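Long-range contacts in ESX-5 secretion-associated protein EspG5 (Mycobacterium marinum, PDB 6VJ5), which acts as a specific cytoplasmic chaperone for cognate PE/PPE proteins, preventing aggregation of PE/PPE dimers, and is required for secretion of LipY and PE31/PPE18: residues 75-80 with 126-131; 81-86 with 120-125. All blocks are in the same frame, centred on the assembly; numbering follows the deposited sequence.

Contact 1 of 2, residues 75-80 with 126-131; sequences MRVLAA and HWVSAV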
loop_
_atom_site.group_PDB
_atom_site.type_symbol
_atom_site.label_atom_id
_atom_site.label_comp_id
_atom_site.label_asym_id
_atom_site.label_seq_id
_atom_site.Cartn_x
_atom_site.Cartn_y
_atom_site.Cartn_z
ATOM N N MET C 75 7.937 -17.484 12.738
ATOM C CA MET C 75 7.458 -16.565 11.712
ATOM C C MET C 75 7.964 -16.956 10.333
ATOM O O MET C 75 7.281 -16.718 9.328
ATOM C CB MET C 75 7.905 -15.142 12.037
ATOM C CG MET C 75 7.482 -14.666 13.403
ATOM S SD MET C 75 5.692 -14.540 13.511
ATOM C CE MET C 75 5.411 -13.024 12.593
ATOM N N ARG C 76 9.160 -17.539 10.259
ATOM C CA ARG C 76 9.703 -17.941 8.967
ATOM C C ARG C 76 8.941 -19.122 8.388
ATOM O O ARG C 76 8.898 -19.290 7.164
ATOM C CB ARG C 76 11.183 -18.278 9.111
ATOM C CG ARG C 76 12.031 -17.097 9.553
ATOM C CD ARG C 76 12.669 -16.411 8.364
ATOM N NE ARG C 76 13.128 -15.060 8.679
ATOM C CZ ARG C 76 14.147 -14.779 9.485
ATOM N NH1 ARG C 76 14.817 -15.757 10.082
ATOM N NH2 ARG C 76 14.488 -13.516 9.702
ATOM N N VAL C 77 8.344 -19.954 9.241
ATOM C CA VAL C 77 7.487 -21.023 8.742
ATOM C C VAL C 77 6.241 -20.430 8.096
ATOM O O VAL C 77 5.895 -20.759 6.954
ATOM C CB VAL C 77 7.127 -21.994 9.881
ATOM C CG1 VAL C 77 6.472 -23.250 9.326
ATOM C CG2 VAL C 77 8.368 -22.353 10.694
ATOM N N LEU C 78 5.559 -19.532 8.813
ATOM C CA LEU C 78 4.401 -18.846 8.248
ATOM C C LEU C 78 4.780 -18.104 6.970
ATOM O O LEU C 78 3.991 -18.031 6.019
ATOM C CB LEU C 78 3.816 -17.874 9.275
ATOM C CG LEU C 78 3.518 -18.418 10.673
ATOM C CD1 LEU C 78 3.287 -17.285 11.667
ATOM C CD2 LEU C 78 2.308 -19.345 10.650
ATOM N N ALA C 79 6.000 -17.561 6.925
ATOM C CA ALA C 79 6.401 -16.703 5.816
ATOM C C ALA C 79 6.639 -17.485 4.529
ATOM O O ALA C 79 6.409 -16.954 3.437
ATOM C CB ALA C 79 7.663 -15.924 6.189
ATOM N N ALA C 80 7.107 -18.730 4.622
ATOM C CA ALA C 80 7.418 -19.531 3.435
ATOM C C ALA C 80 7.169 -21.000 3.738
ATOM O O ALA C 80 8.096 -21.819 3.757
ATOM C CB ALA C 80 8.860 -19.300 2.986
ATOM N N HIS C 126 8.979 -28.582 10.754
ATOM C CA HIS C 126 8.619 -27.583 11.753
ATOM C C HIS C 126 7.165 -27.179 11.528
ATOM O O HIS C 126 6.837 -26.558 10.512
ATOM C CB HIS C 126 9.559 -26.386 11.652
ATOM C CG HIS C 126 9.516 -25.481 12.839
ATOM N ND1 HIS C 126 10.337 -24.382 12.968
ATOM C CD2 HIS C 126 8.745 -25.508 13.952
ATOM C CE1 HIS C 126 10.074 -23.770 14.109
ATOM N NE2 HIS C 126 9.112 -24.434 14.724
ATOM N N TRP C 127 6.295 -27.548 12.469
ATOM C CA TRP C 127 4.874 -27.222 12.405
ATOM C C TRP C 127 4.587 -26.071 13.362
ATOM O O TRP C 127 4.872 -26.169 14.560
ATOM C CB TRP C 127 4.006 -28.430 12.764
ATOM C CG TRP C 127 3.703 -29.339 11.610
ATOM C CD1 TRP C 127 4.379 -30.469 11.257
ATOM C CD2 TRP C 127 2.639 -29.194 10.660
ATOM N NE1 TRP C 127 3.806 -31.035 10.144
ATOM C CE2 TRP C 127 2.733 -30.275 9.760
ATOM C CE3 TRP C 127 1.614 -28.259 10.483
ATOM C CZ2 TRP C 127 1.846 -30.442 8.698
ATOM C CZ3 TRP C 127 0.733 -28.429 9.428
ATOM C CH2 TRP C 127 0.856 -29.511 8.550
ATOM N N VAL C 128 4.007 -24.992 12.836
ATOM C CA VAL C 128 3.720 -23.789 13.607
ATOM C C VAL C 128 2.232 -23.478 13.512
ATOM O O VAL C 128 1.580 -23.768 12.505
ATOM C CB VAL C 128 4.570 -22.598 13.108
ATOM C CG1 VAL C 128 4.126 -21.295 13.750
ATOM C CG2 VAL C 128 6.055 -22.854 13.381
ATOM N N SER C 129 1.699 -22.890 14.581
ATOM C CA SER C 129 0.285 -22.552 14.679
ATOM C C SER C 129 0.119 -21.040 14.744
ATOM O O SER C 129 0.809 -20.369 15.517
ATOM C CB SER C 129 -0.351 -23.190 15.919
ATOM O OG SER C 129 -0.305 -22.308 17.034
ATOM N N ALA C 130 -0.796 -20.508 13.937
ATOM C CA ALA C 130 -1.187 -19.104 14.000
ATOM C C ALA C 130 -2.702 -19.052 14.113
ATOM O O ALA C 130 -3.408 -19.536 13.220
ATOM C CB ALA C 130 -0.699 -18.331 12.771
ATOM N N VAL C 131 -3.200 -18.480 15.208
ATOM C CA VAL C 131 -4.628 -18.448 15.508
ATOM C C VAL C 131 -5.019 -17.007 15.780
ATOM O O VAL C 131 -4.452 -16.371 16.675
ATOM C CB VAL C 131 -4.986 -19.334 16.716
ATOM C CG1 VAL C 131 -6.457 -19.175 17.094
ATOM C CG2 VAL C 131 -4.638 -20.787 16.424
#
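V77, on the last turns of helix 69-79, presses both its methyls into strand 126-133, and this is where the packing is tight. CG2 is the busier of the two. It lies 3.6 Å from CG2 of V128 and at the same time sits over one face of the H126 imidazole, a CH-pi contact with the methyl 4.0 Å from the ring centroid and 28° off the ring normal. CG1, anti to the backbone N of V77 (chi1 -169°), lands on main chain instead, 3.5 Å from the carbonyl O of H126. V128 CG2 lies over the same face of the H126 ring as V77 CG2, shifted toward the rim, and on its far end the ring is tied by NE2 to the carboxylate of D141, which should limit its rotation. The next residue, L78, reaches the strand with one branch: its CD2 comes 3.8 Å from CB of A130 and somewhat farther, 4.1 Å, from CG1 of V128. The solvent side lies at R76 and A79, both partly exposed, which pack on L24 and I26 rather than the strand, and at exposed A80, the first residue past the helix. H126 itself is partly exposed, so the contact grades from a buried L78 end to a more open histidine end. The helix crosses the strand at -87°, with axes 8.2 Å apart, packed on part of one face of the large antiparallel sheet, an alpha/beta layer arrangement.

Contact 2 of 2, residues 81-86 with 120-125; sequences PDLEVV and LARRGQ
D82 and L83 both lie opposite R122, a classic beta bulge where strand 83-91 begins its antiparallel pairing with strand 115-123. The R122 carbonyl O accepts from D82 N at 2.8 Å, and weakly from L83 N. The R122 chain leaves extended and then bends at chi3 (84°), which sets the guanidinium beside L83 and D82. L83 CB covers one face of that group, and L83 CD2 lies 3.9 Å from NH1. D82 crosses R122 at about a right angle, its CB 3.5 Å from NH2, with the carboxylate and guanidinium planes 50° apart; the salt bridge from D82 OD2 to R122 NH2 is long, 3.9 Å. W127 of the next strand packs against both L83 and R122. Beyond the bulge the ladder is regular. V85 and L120 form a hydrogen-bonded pair with their side chains on the same face as L83 and R122, and V85 CG1 approaches L120 CD1. E84 and A121 take the other face; P81, in the loop before the strand, brings its CB 4.1 Å from A121 CB, and E84 OE1 turns to Y230 OH. At the hairpin turn G124 N gives D82 OD2 a nearly straight hydrogen bond, 3.2 Å long at 171°.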
loop_
_atom_site.group_PDB
_atom_site.type_symbol
_atom_site.label_atom_id
_atom_site.label_comp_id
_atom_site.label_asym_id
_atom_site.label_seq_id
_atom_site.Cartn_x
_atom_site.Cartn_y
_atom_site.Cartn_z
ATOM N N PRO C 81 5.916 -21.374 3.966
ATOM C CA PRO C 81 5.614 -22.777 4.261
ATOM C C PRO C 81 5.555 -23.619 2.999
ATOM O O PRO C 81 5.272 -23.128 1.903
ATOM C CB PRO C 81 4.240 -22.703 4.937
ATOM C CG PRO C 81 3.585 -21.532 4.259
ATOM C CD PRO C 81 4.705 -20.531 3.975
ATOM N N ASP C 82 5.861 -24.906 3.167
ATOM C CA ASP C 82 5.614 -25.864 2.098
ATOM C C ASP C 82 4.151 -26.286 2.074
ATOM O O ASP C 82 3.610 -26.616 1.012
ATOM C CB ASP C 82 6.514 -27.088 2.267
ATOM C CG ASP C 82 7.992 -26.728 2.345
ATOM O OD1 ASP C 82 8.483 -25.959 1.486
ATOM O OD2 ASP C 82 8.667 -27.228 3.268
ATOM N N LEU C 83 3.498 -26.265 3.230
ATOM C CA LEU C 83 2.120 -26.694 3.386
ATOM C C LEU C 83 1.422 -25.770 4.365
ATOM O O LEU C 83 1.995 -25.390 5.391
ATOM C CB LEU C 83 2.054 -28.134 3.897
ATOM C CG LEU C 83 0.667 -28.733 4.109
ATOM C CD1 LEU C 83 -0.063 -28.886 2.789
ATOM C CD2 LEU C 83 0.791 -30.071 4.825
ATOM N N GLU C 84 0.192 -25.393 4.028
ATOM C CA GLU C 84 -0.670 -24.625 4.913
ATOM C C GLU C 84 -2.015 -25.325 5.009
ATOM O O GLU C 84 -2.632 -25.634 3.986
ATOM C CB GLU C 84 -0.861 -23.188 4.420
ATOM C CG GLU C 84 -0.011 -22.162 5.158
ATOM C CD GLU C 84 0.079 -20.841 4.423
ATOM O OE1 GLU C 84 -0.214 -20.808 3.210
ATOM O OE2 GLU C 84 0.447 -19.831 5.059
ATOM N N VAL C 85 -2.440 -25.608 6.235
ATOM C CA VAL C 85 -3.766 -26.140 6.525
ATOM C C VAL C 85 -4.530 -25.057 7.268
ATOM O O VAL C 85 -4.035 -24.516 8.264
ATOM C CB VAL C 85 -3.692 -27.432 7.355
ATOM C CG1 VAL C 85 -5.083 -27.896 7.747
ATOM C CG2 VAL C 85 -2.976 -28.526 6.575
ATOM N N VAL C 86 -5.718 -24.725 6.777
ATOM C CA VAL C 86 -6.507 -23.629 7.321
ATOM C C VAL C 86 -7.818 -24.180 7.857
ATOM O O VAL C 86 -8.400 -25.101 7.274
ATOM C CB VAL C 86 -6.773 -22.542 6.260
ATOM C CG1 VAL C 86 -7.849 -21.581 6.749
ATOM C CG2 VAL C 86 -5.488 -21.801 5.931
ATOM N N LEU C 120 -2.325 -23.569 10.245
ATOM C CA LEU C 120 -1.286 -24.527 10.608
ATOM C C LEU C 120 -0.286 -24.554 9.458
ATOM O O LEU C 120 -0.619 -24.993 8.352
ATOM C CB LEU C 120 -1.872 -25.913 10.854
ATOM C CG LEU C 120 -2.925 -26.056 11.947
ATOM C CD1 LEU C 120 -3.734 -27.326 11.704
ATOM C CD2 LEU C 120 -2.284 -26.096 13.317
ATOM N N ALA C 121 0.933 -24.098 9.714
ATOM C CA ALA C 121 1.958 -24.000 8.686
ATOM C C ALA C 121 3.062 -25.016 8.942
ATOM O O ALA C 121 3.357 -25.362 10.088
ATOM C CB ALA C 121 2.550 -22.589 8.637
ATOM N N ARG C 122 3.669 -25.497 7.863
ATOM C CA ARG C 122 4.765 -26.449 7.960
ATOM C C ARG C 122 5.896 -26.031 7.035
ATOM O O ARG C 122 5.665 -25.626 5.891
ATOM C CB ARG C 122 4.312 -27.870 7.601
ATOM C CG ARG C 122 5.285 -28.968 8.013
ATOM C CD ARG C 122 5.142 -30.183 7.107
ATOM N NE ARG C 122 5.925 -30.023 5.885
ATOM C CZ ARG C 122 5.587 -30.523 4.699
ATOM N NH1 ARG C 122 4.464 -31.212 4.557
ATOM N NH2 ARG C 122 6.372 -30.321 3.651
ATOM N N ARG C 123 7.120 -26.119 7.546
ATOM C CA ARG C 123 8.333 -25.977 6.754
ATOM C C ARG C 123 9.260 -27.110 7.157
ATOM O O ARG C 123 9.697 -27.173 8.312
ATOM C CB ARG C 123 9.000 -24.621 6.985
ATOM C CG ARG C 123 10.004 -24.234 5.907
ATOM C CD ARG C 123 10.694 -22.923 6.259
ATOM N NE ARG C 123 11.121 -22.192 5.069
ATOM C CZ ARG C 123 11.951 -21.152 5.083
ATOM N NH1 ARG C 123 12.458 -20.717 6.229
ATOM N NH2 ARG C 123 12.279 -20.551 3.948
ATOM N N GLY C 124 9.528 -28.019 6.224
ATOM C CA GLY C 124 10.272 -29.220 6.546
ATOM C C GLY C 124 9.507 -30.111 7.500
ATOM O O GLY C 124 8.549 -30.777 7.101
ATOM N N GLN C 125 9.926 -30.135 8.765
ATOM C CA GLN C 125 9.198 -30.832 9.818
ATOM C C GLN C 125 8.791 -29.884 10.940
ATOM O O GLN C 125 8.326 -30.339 11.993
ATOM C CB GLN C 125 10.039 -31.983 10.383
ATOM C CG GLN C 125 10.448 -33.034 9.358
ATOM C CD GLN C 125 11.834 -32.786 8.789
ATOM O OE1 GLN C 125 12.008 -32.670 7.576
ATOM N NE2 GLN C 125 12.832 -32.713 9.665
#

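How the contacts relate
Both contacts are largely buried and their centres lie about 7 Å apart, with contact 2 nested inside the chain loop closed by contact 1. Strands 115-123 and 126-133 are neighbours, joined directly by the backbone pairing of A121 with V128. Contact 1 is helix on sheet, mainly apolar, and made largely by side chains; contact 2 lies within the sheet and is carried by backbone hydrogen bonds, with charged groups gathered near the turn. Helix 69-79 spans the two: V77 and L78 also touch A121, on the face shared with E84. W127 leaves contact 1 on the face opposite the helix. Each contact is more open near the 124-126 turn.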